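Local atomic coordinates of rifin (Plasmodium falciparum, PDB entry 7JZI), a protein that probably acts as a variant surface antigen of the malaria parasite on infected red blood cells, in a family of which some members bind inhibitory immune receptors. Residues I26-L31 and S46-S51; K32-D37 and N107-A112. All blocks are in the same frame, centred on the assembly; numbering follows the deposited sequence.

Contact 1 (I26-L31 and S46-S51); sequences IVIEGL and SFVQNS. Unlike the reference sequence in segment 46-51: Gln-49 (reference Asn).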
ATOM      1  N   ILE B  26       1.029  10.812 -21.006  1.00146.62           N
ATOM      2  CA  ILE B  26       0.217  11.240 -19.869  1.00151.31           C
ATOM      3  C   ILE B  26       0.195  10.163 -18.779  1.00145.98           C
ATOM      4  O   ILE B  26       0.233  10.465 -17.576  1.00149.25           O
ATOM      5  CB  ILE B  26      -1.187  11.683 -20.346  1.00149.24           C
ATOM      6  CG1 ILE B  26      -1.970  10.579 -21.068  1.00140.31           C
ATOM      7  CG2 ILE B  26      -1.146  12.967 -21.209  1.00154.48           C
ATOM      8  CD1 ILE B  26      -3.323  11.156 -21.666  1.00141.98           C
ATOM      9  N   VAL B  27       0.146   8.887 -19.160  1.00140.70           N
ATOM     10  CA  VAL B  27       0.101   7.896 -18.091  1.00137.16           C
ATOM     11  C   VAL B  27       1.480   7.643 -17.485  1.00128.65           C
ATOM     12  O   VAL B  27       1.570   7.226 -16.326  1.00135.46           O
ATOM     13  CB  VAL B  27      -0.548   6.575 -18.559  1.00140.33           C
ATOM     14  CG1 VAL B  27      -1.948   6.804 -19.157  1.00145.49           C
ATOM     15  CG2 VAL B  27       0.325   5.817 -19.539  1.00145.71           C
ATOM     16  N   ILE B  28       2.578   7.931 -18.194  1.00130.41           N
ATOM     17  CA  ILE B  28       3.858   7.906 -17.474  1.00126.71           C
ATOM     18  C   ILE B  28       3.899   9.016 -16.432  1.00133.46           C
ATOM     19  O   ILE B  28       4.474   8.843 -15.347  1.00128.58           O
ATOM     20  CB  ILE B  28       5.097   7.888 -18.405  1.00126.58           C
ATOM     21  CG1 ILE B  28       5.315   9.106 -19.319  1.00133.94           C
ATOM     22  CG2 ILE B  28       5.160   6.601 -19.214  1.00134.13           C
ATOM     23  CD1 ILE B  28       6.085  10.271 -18.688  1.00145.01           C
ATOM     24  N   GLU B  29       3.298  10.170 -16.740  1.00145.85           N
ATOM     25  CA  GLU B  29       3.092  11.183 -15.707  1.00137.73           C
ATOM     26  C   GLU B  29       2.331  10.576 -14.537  1.00133.70           C
ATOM     27  O   GLU B  29       2.671  10.806 -13.368  1.00133.49           O
ATOM     28  CB  GLU B  29       2.332  12.389 -16.271  1.00139.05           C
ATOM     29  CG  GLU B  29       2.784  12.881 -17.641  1.00157.47           C
ATOM     30  CD  GLU B  29       3.911  13.895 -17.561  1.00160.20           C
ATOM     31  OE1 GLU B  29       5.068  13.526 -17.854  1.00155.36           O
ATOM     32  OE2 GLU B  29       3.638  15.060 -17.201  1.00150.77           O
ATOM     33  N   GLY B  30       1.308   9.776 -14.847  1.00128.89           N
ATOM     34  CA  GLY B  30       0.532   9.128 -13.796  1.00130.20           C
ATOM     35  C   GLY B  30       1.359   8.188 -12.929  1.00124.26           C
ATOM     36  O   GLY B  30       1.209   8.162 -11.702  1.00117.50           O
ATOM     37  N   LEU B  31       2.260   7.418 -13.552  1.00127.58           N
ATOM     38  CA  LEU B  31       3.031   6.432 -12.792  1.00119.50           C
ATOM     39  C   LEU B  31       4.125   7.080 -11.964  1.00125.35           C
ATOM     40  O   LEU B  31       4.421   6.625 -10.853  1.00123.29           O
ATOM     41  CB  LEU B  31       3.701   5.394 -13.700  1.00113.50           C
ATOM     42  CG  LEU B  31       3.077   4.294 -14.564  1.00119.29           C
ATOM     43  CD1 LEU B  31       1.877   3.757 -13.814  1.00130.19           C
ATOM     44  CD2 LEU B  31       2.750   4.644 -16.004  1.00134.79           C
ATOM     45  N   SER B  46      10.384  -1.213 -17.117  1.00122.13           N
ATOM     46  CA  SER B  46       9.971  -2.287 -18.047  1.00125.87           C
ATOM     47  C   SER B  46       8.770  -1.807 -18.848  1.00134.13           C
ATOM     48  O   SER B  46       8.755  -2.018 -20.067  1.00145.80           O
ATOM     49  CB  SER B  46       9.651  -3.556 -17.320  1.00128.05           C
ATOM     50  OG  SER B  46       8.279  -3.610 -16.965  1.00139.46           O
ATOM     51  N   PHE B  47       7.813  -1.165 -18.184  1.00141.18           N
ATOM     52  CA  PHE B  47       6.578  -0.770 -18.900  1.00141.15           C
ATOM     53  C   PHE B  47       6.962   0.231 -19.976  1.00142.51           C
ATOM     54  O   PHE B  47       6.469   0.127 -21.109  1.00144.41           O
ATOM     55  CB  PHE B  47       5.592  -0.109 -17.943  1.00134.42           C
ATOM     56  CG  PHE B  47       4.273   0.273 -18.560  1.00132.00           C
ATOM     57  CD1 PHE B  47       3.259  -0.659 -18.687  1.00141.68           C
ATOM     58  CD2 PHE B  47       4.045   1.564 -19.002  1.00131.47           C
ATOM     59  CE1 PHE B  47       2.044  -0.310 -19.250  1.00149.53           C
ATOM     60  CE2 PHE B  47       2.832   1.912 -19.569  1.00143.66           C
ATOM     61  CZ  PHE B  47       1.836   0.974 -19.690  1.00139.77           C
ATOM     62  N   VAL B  48       7.837   1.165 -19.621  1.00136.94           N
ATOM     63  CA  VAL B  48       8.160   2.225 -20.612  1.00146.13           C
ATOM     64  C   VAL B  48       8.843   1.593 -21.828  1.00158.48           C
ATOM     65  O   VAL B  48       8.517   2.004 -22.952  1.00168.87           O
ATOM     66  CB  VAL B  48       8.920   3.419 -20.008  1.00144.17           C
ATOM     67  CG1 VAL B  48       8.213   3.969 -18.783  1.00140.22           C
ATOM     68  CG2 VAL B  48      10.379   3.128 -19.706  1.00143.85           C
ATOM     69  N   GLN B  49       9.741   0.626 -21.617  1.00155.56           N
ATOM     70  CA  GLN B  49      10.410  -0.064 -22.754  1.00152.94           C
ATOM     71  C   GLN B  49       9.425  -0.900 -23.580  1.00156.99           C
ATOM     72  O   GLN B  49       9.595  -0.938 -24.807  1.00169.20           O
ATOM     73  CB  GLN B  49      11.652  -0.833 -22.312  1.00 30.00           C
ATOM     74  CG  GLN B  49      12.757   0.077 -21.799  1.00 30.00           C
ATOM     75  CD  GLN B  49      14.066  -0.652 -21.623  1.00 30.00           C
ATOM     76  OE1 GLN B  49      14.192  -1.830 -21.951  1.00 30.00           O
ATOM     77  NE2 GLN B  49      15.060   0.053 -21.106  1.00 30.00           N
ATOM     78  N   ASN B  50       8.451  -1.560 -22.955  1.00149.90           N
ATOM     79  CA  ASN B  50       7.579  -2.480 -23.737  1.00147.14           C
ATOM     80  C   ASN B  50       6.313  -1.809 -24.303  1.00159.72           C
ATOM     81  O   ASN B  50       5.606  -2.510 -25.045  1.00164.38           O
ATOM     82  CB  ASN B  50       7.342  -3.797 -22.996  1.00149.45           C
ATOM     83  CG  ASN B  50       8.613  -4.585 -22.775  1.00150.14           C
ATOM     84  OD1 ASN B  50       9.695  -4.149 -23.158  1.00150.28           O
ATOM     85  ND2 ASN B  50       8.491  -5.749 -22.161  1.00141.48           N
ATOM     86  N   SER B  51       6.028  -0.537 -23.996  1.00163.64           N
ATOM     87  CA  SER B  51       4.875   0.207 -24.595  1.00165.00           C
ATOM     88  C   SER B  51       3.524  -0.342 -24.124  1.00164.60           C
ATOM     89  O   SER B  51       3.364  -0.403 -22.905  1.00163.00           O
ATOM     90  CB  SER B  51       4.968   0.275 -26.099  1.00169.87           C
ATOM     91  OG  SER B  51       4.039   1.211 -26.625  1.00170.89           O
TER
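Ile-28 and Leu-31 on one helix meet Val-48 and Phe-47 on another, in the all-alpha fold of this piece of a rifin, probably its variable domain, where the short helix 43-50 lies against the long helix 8-33. The two backbones come nearest at Ile-28 and Val-48, whose CA atoms are 7.8 Å apart.

Every direct contact between residues 26-31 and 46-51 is apolar. Methyl meets methyl toward the outer side: Ile-28 CG2 lies 4.1 Å from Val-48 CG1, and the two side chains cross at about a right angle. The torsion of Ile-28 (chi1 63°) sets CG1 between the backbone N and the carbonyl carbon and leaves CG2 for Val-48, while the far end of the isoleucine leads away. Deeper in, Leu-31 CD2 approaches the ring of Phe-47 obliquely, 4.5 Å from CD2 of that ring; the exact place of this leucine methyl is uncertain. Phe-47 holds its CG anti to the backbone N (chi1 -177°), which extends the ring from helix 43-50 toward helix 8-33. Both buried residues also reach Leu-59 of helix 56-70, so a third helix closes over this side, and Met-24 adds to the packing around Phe-47 and Val-48.

Hydrogen bonds here are local. Ser-51 N gives one to Phe-47 O at 3.0 Å, and Ser-51 then leaves the helix with positive phi (68°). Ser-51 O lies over one face of the Phe-47 ring, 3.8 Å above its plane and offset toward the rim.

Contact 2 (K32-D37 and N107-A112); sequences KALKVD and NVLKQA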
ATOM      1  N   LYS B  32       4.742   8.137 -12.477  1.00128.27           N
ATOM      2  CA  LYS B  32       5.735   8.826 -11.665  1.00127.21           C
ATOM      3  C   LYS B  32       5.115   9.766 -10.637  1.00117.57           C
ATOM      4  O   LYS B  32       5.824  10.222  -9.731  1.00107.63           O
ATOM      5  CB  LYS B  32       6.735   9.546 -12.577  1.00120.41           C
ATOM      6  CG  LYS B  32       6.183  10.656 -13.437  1.00136.17           C
ATOM      7  CD  LYS B  32       7.113  10.861 -14.632  1.00144.40           C
ATOM      8  CE  LYS B  32       6.621  11.955 -15.563  1.00148.07           C
ATOM      9  NZ  LYS B  32       7.645  12.296 -16.596  1.00138.20           N
ATOM     10  N   ALA B  33       3.816  10.055 -10.745  1.00117.64           N
ATOM     11  CA  ALA B  33       3.101  10.668  -9.629  1.00108.11           C
ATOM     12  C   ALA B  33       2.926   9.719  -8.442  1.00118.79           C
ATOM     13  O   ALA B  33       2.953  10.168  -7.291  1.00120.19           O
ATOM     14  CB  ALA B  33       1.739  11.167 -10.100  1.00108.94           C
ATOM     15  N   LEU B  34       2.726   8.423  -8.695  1.00117.63           N
ATOM     16  CA  LEU B  34       2.673   7.372  -7.679  1.00107.21           C
ATOM     17  C   LEU B  34       4.051   6.919  -7.206  1.00104.20           C
ATOM     18  O   LEU B  34       4.138   6.044  -6.333  1.00109.81           O
ATOM     19  CB  LEU B  34       1.930   6.160  -8.253  1.00103.74           C
ATOM     20  CG  LEU B  34       0.444   6.325  -8.583  1.00116.30           C
ATOM     21  CD1 LEU B  34      -0.263   4.993  -8.515  1.00102.06           C
ATOM     22  CD2 LEU B  34      -0.217   7.324  -7.636  1.00126.96           C
ATOM     23  N   LYS B  35       5.111   7.459  -7.819  1.00105.55           N
ATOM     24  CA  LYS B  35       6.505   7.023  -7.664  1.00104.54           C
ATOM     25  C   LYS B  35       6.718   5.554  -8.015  1.00104.94           C
ATOM     26  O   LYS B  35       7.450   4.834  -7.325  1.00 95.71           O
ATOM     27  CB  LYS B  35       7.161   7.267  -6.313  1.00102.23           C
ATOM     28  CG  LYS B  35       7.540   8.675  -5.914  1.00120.44           C
ATOM     29  CD  LYS B  35       6.980   9.136  -4.602  1.00102.57           C
ATOM     30  CE  LYS B  35       7.918  10.370  -4.250  1.00117.40           C
ATOM     31  NZ  LYS B  35       8.192  10.530  -2.835  1.00121.16           N
ATOM     32  N   VAL B  36       6.048   5.067  -9.053  1.00105.45           N
ATOM     33  CA  VAL B  36       6.431   3.770  -9.580  1.00 92.13           C
ATOM     34  C   VAL B  36       7.915   3.798  -9.989  1.00109.19           C
ATOM     35  O   VAL B  36       8.564   2.752 -10.071  1.00117.10           O
ATOM     36  CB  VAL B  36       5.487   3.439 -10.746  1.00112.59           C
ATOM     37  CG1 VAL B  36       5.859   2.136 -11.403  1.00119.36           C
ATOM     38  CG2 VAL B  36       4.050   3.402 -10.266  1.00111.57           C
ATOM     39  N   ASP B  37       8.479   4.994 -10.202  1.00126.71           N
ATOM     40  CA  ASP B  37       9.919   5.276 -10.274  1.00112.93           C
ATOM     41  C   ASP B  37      10.827   4.670  -9.194  1.00103.95           C
ATOM     42  O   ASP B  37      11.943   4.218  -9.494  1.00107.20           O
ATOM     43  CB  ASP B  37      10.072   6.798 -10.396  1.00115.95           C
ATOM     44  CG  ASP B  37      11.423   7.208 -10.929  1.00152.31           C
ATOM     45  OD1 ASP B  37      11.604   7.426 -12.147  1.00173.55           O
ATOM     46  OD2 ASP B  37      12.208   7.611 -10.035  1.00155.32           O
ATOM     47  N   ASN B 107      -8.086   2.660  -9.242  1.00127.25           N
ATOM     48  CA  ASN B 107      -8.838   3.871  -9.579  1.00125.98           C
ATOM     49  C   ASN B 107      -7.917   4.991 -10.059  1.00120.89           C
ATOM     50  O   ASN B 107      -8.251   5.709 -11.016  1.00133.66           O
ATOM     51  CB  ASN B 107      -9.651   4.367  -8.378  1.00133.13           C
ATOM     52  CG  ASN B 107     -10.715   3.378  -7.920  1.00137.98           C
ATOM     53  OD1 ASN B 107     -10.686   2.905  -6.785  1.00143.64           O
ATOM     54  ND2 ASN B 107     -11.672   3.085  -8.791  1.00133.07           N
ATOM     55  N   VAL B 108      -6.725   5.106  -9.462  1.00122.52           N
ATOM     56  CA  VAL B 108      -5.722   6.043  -9.975  1.00123.33           C
ATOM     57  C   VAL B 108      -5.411   5.740 -11.436  1.00133.00           C
ATOM     58  O   VAL B 108      -5.500   6.613 -12.310  1.00131.67           O
ATOM     59  CB  VAL B 108      -4.449   6.013  -9.109  1.00107.96           C
ATOM     60  CG1 VAL B 108      -3.248   6.473  -9.912  1.00114.88           C
ATOM     61  CG2 VAL B 108      -4.623   6.881  -7.888  1.00 88.78           C
ATOM     62  N   LEU B 109      -5.066   4.491 -11.735  1.00130.49           N
ATOM     63  CA  LEU B 109      -4.651   4.211 -13.104  1.00135.23           C
ATOM     64  C   LEU B 109      -5.804   3.983 -14.068  1.00139.08           C
ATOM     65  O   LEU B 109      -5.589   4.041 -15.276  1.00141.80           O
ATOM     66  CB  LEU B 109      -3.686   3.036 -13.162  1.00127.01           C
ATOM     67  CG  LEU B 109      -2.449   3.372 -12.345  1.00127.09           C
ATOM     68  CD1 LEU B 109      -2.220   2.539 -11.130  1.00130.72           C
ATOM     69  CD2 LEU B 109      -1.298   3.250 -13.312  1.00136.64           C
ATOM     70  N   LYS B 110      -7.032   3.849 -13.585  1.00137.58           N
ATOM     71  CA  LYS B 110      -8.177   3.905 -14.481  1.00134.34           C
ATOM     72  C   LYS B 110      -8.442   5.343 -14.893  1.00142.51           C
ATOM     73  O   LYS B 110      -8.767   5.617 -16.056  1.00148.03           O
ATOM     74  CB  LYS B 110      -9.395   3.276 -13.811  1.00126.24           C
ATOM     75  CG  LYS B 110     -10.608   3.119 -14.711  1.00135.54           C
ATOM     76  CD  LYS B 110     -11.729   2.378 -13.994  1.00140.62           C
ATOM     77  CE  LYS B 110     -11.358   0.925 -13.729  1.00132.52           C
ATOM     78  NZ  LYS B 110     -12.362   0.213 -12.887  1.00137.30           N
ATOM     79  N   GLN B 111      -8.291   6.277 -13.948  1.00141.69           N
ATOM     80  CA  GLN B 111      -8.288   7.690 -14.306  1.00137.65           C
ATOM     81  C   GLN B 111      -7.201   7.978 -15.334  1.00143.89           C
ATOM     82  O   GLN B 111      -7.451   8.632 -16.357  1.00152.08           O
ATOM     83  CB  GLN B 111      -8.094   8.525 -13.031  1.00140.36           C
ATOM     84  CG  GLN B 111      -7.747   9.997 -13.195  1.00157.72           C
ATOM     85  CD  GLN B 111      -6.232  10.223 -13.252  1.00160.51           C
ATOM     86  OE1 GLN B 111      -5.453   9.365 -12.832  1.00159.22           O
ATOM     87  NE2 GLN B 111      -5.817  11.387 -13.736  1.00150.36           N
ATOM     88  N   ALA B 112      -6.005   7.424 -15.113  1.00142.63           N
ATOM     89  CA  ALA B 112      -4.914   7.584 -16.077  1.00139.56           C
ATOM     90  C   ALA B 112      -5.246   6.965 -17.437  1.00146.15           C
ATOM     91  O   ALA B 112      -4.946   7.549 -18.486  1.00145.78           O
ATOM     92  CB  ALA B 112      -3.628   6.976 -15.514  1.00130.73           C
TER
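Leu-34 sends its side chain at Val-108 and Leu-109 from the point where the long helix 8-33 gives way to a loop. From CB the side chain heads for the helix carrying residues 107-112. The closest CA atoms of the two segments, those of Leu-34 and Val-108, are still 8.8 Å apart, and the side chains bridge that gap. Beyond CB, Leu-34 CG comes within 3.9 Å of Val-108 CG1. Here the side chain forks, and both methyls stay with the same partner: Leu-34 CD2 lies 3.9 Å from Val-108 CG1, and Leu-34 CD1 approaches that methyl at 3.6 Å. One valine methyl thus receives the whole branched end of the leucine, tip to tip. In Val-108, CG1 is roughly anti to the backbone N (chi1 156°), which carries that methyl out toward Leu-34.

In this all-alpha rifin domain the contact joins the turn that ends helix 8-33 to helix 101-127. Leu-34 also touches Val-84 and Val-108 touches Leu-88, so the short helix 84-88 borders the same apolar patch. Right after Leu-34 the chain turns away at Lys-35, which has positive phi (57°).

Leu-34 CD1 has a second neighbour in Leu-109: the two side chains meet at a slant, with Leu-34 CD1 and Leu-109 CD1 4.1 Å apart.

Overall arrangement
The centres of contact 1 and contact 2 lie about 10 Å apart, and both contacts use helix 8-33: residues 26-31 run directly into 32-37, and each segment packs on a different helix, 43-50 for contact 1 and 101-127 for contact 2. Along the chain the order is 26-31, 32-37, 46-51, 107-112, so their segments alternate along the chain. They also touch: Leu-31 O probably accepts a hydrogen bond from Val-36 N, and Leu-31 packs on Leu-109. Leu-31, buried between the two, links them directly. The end of helix 8-33 is thus held between helix 43-50 and helix 101-127, so that early and late parts of the chain form one helical bundle.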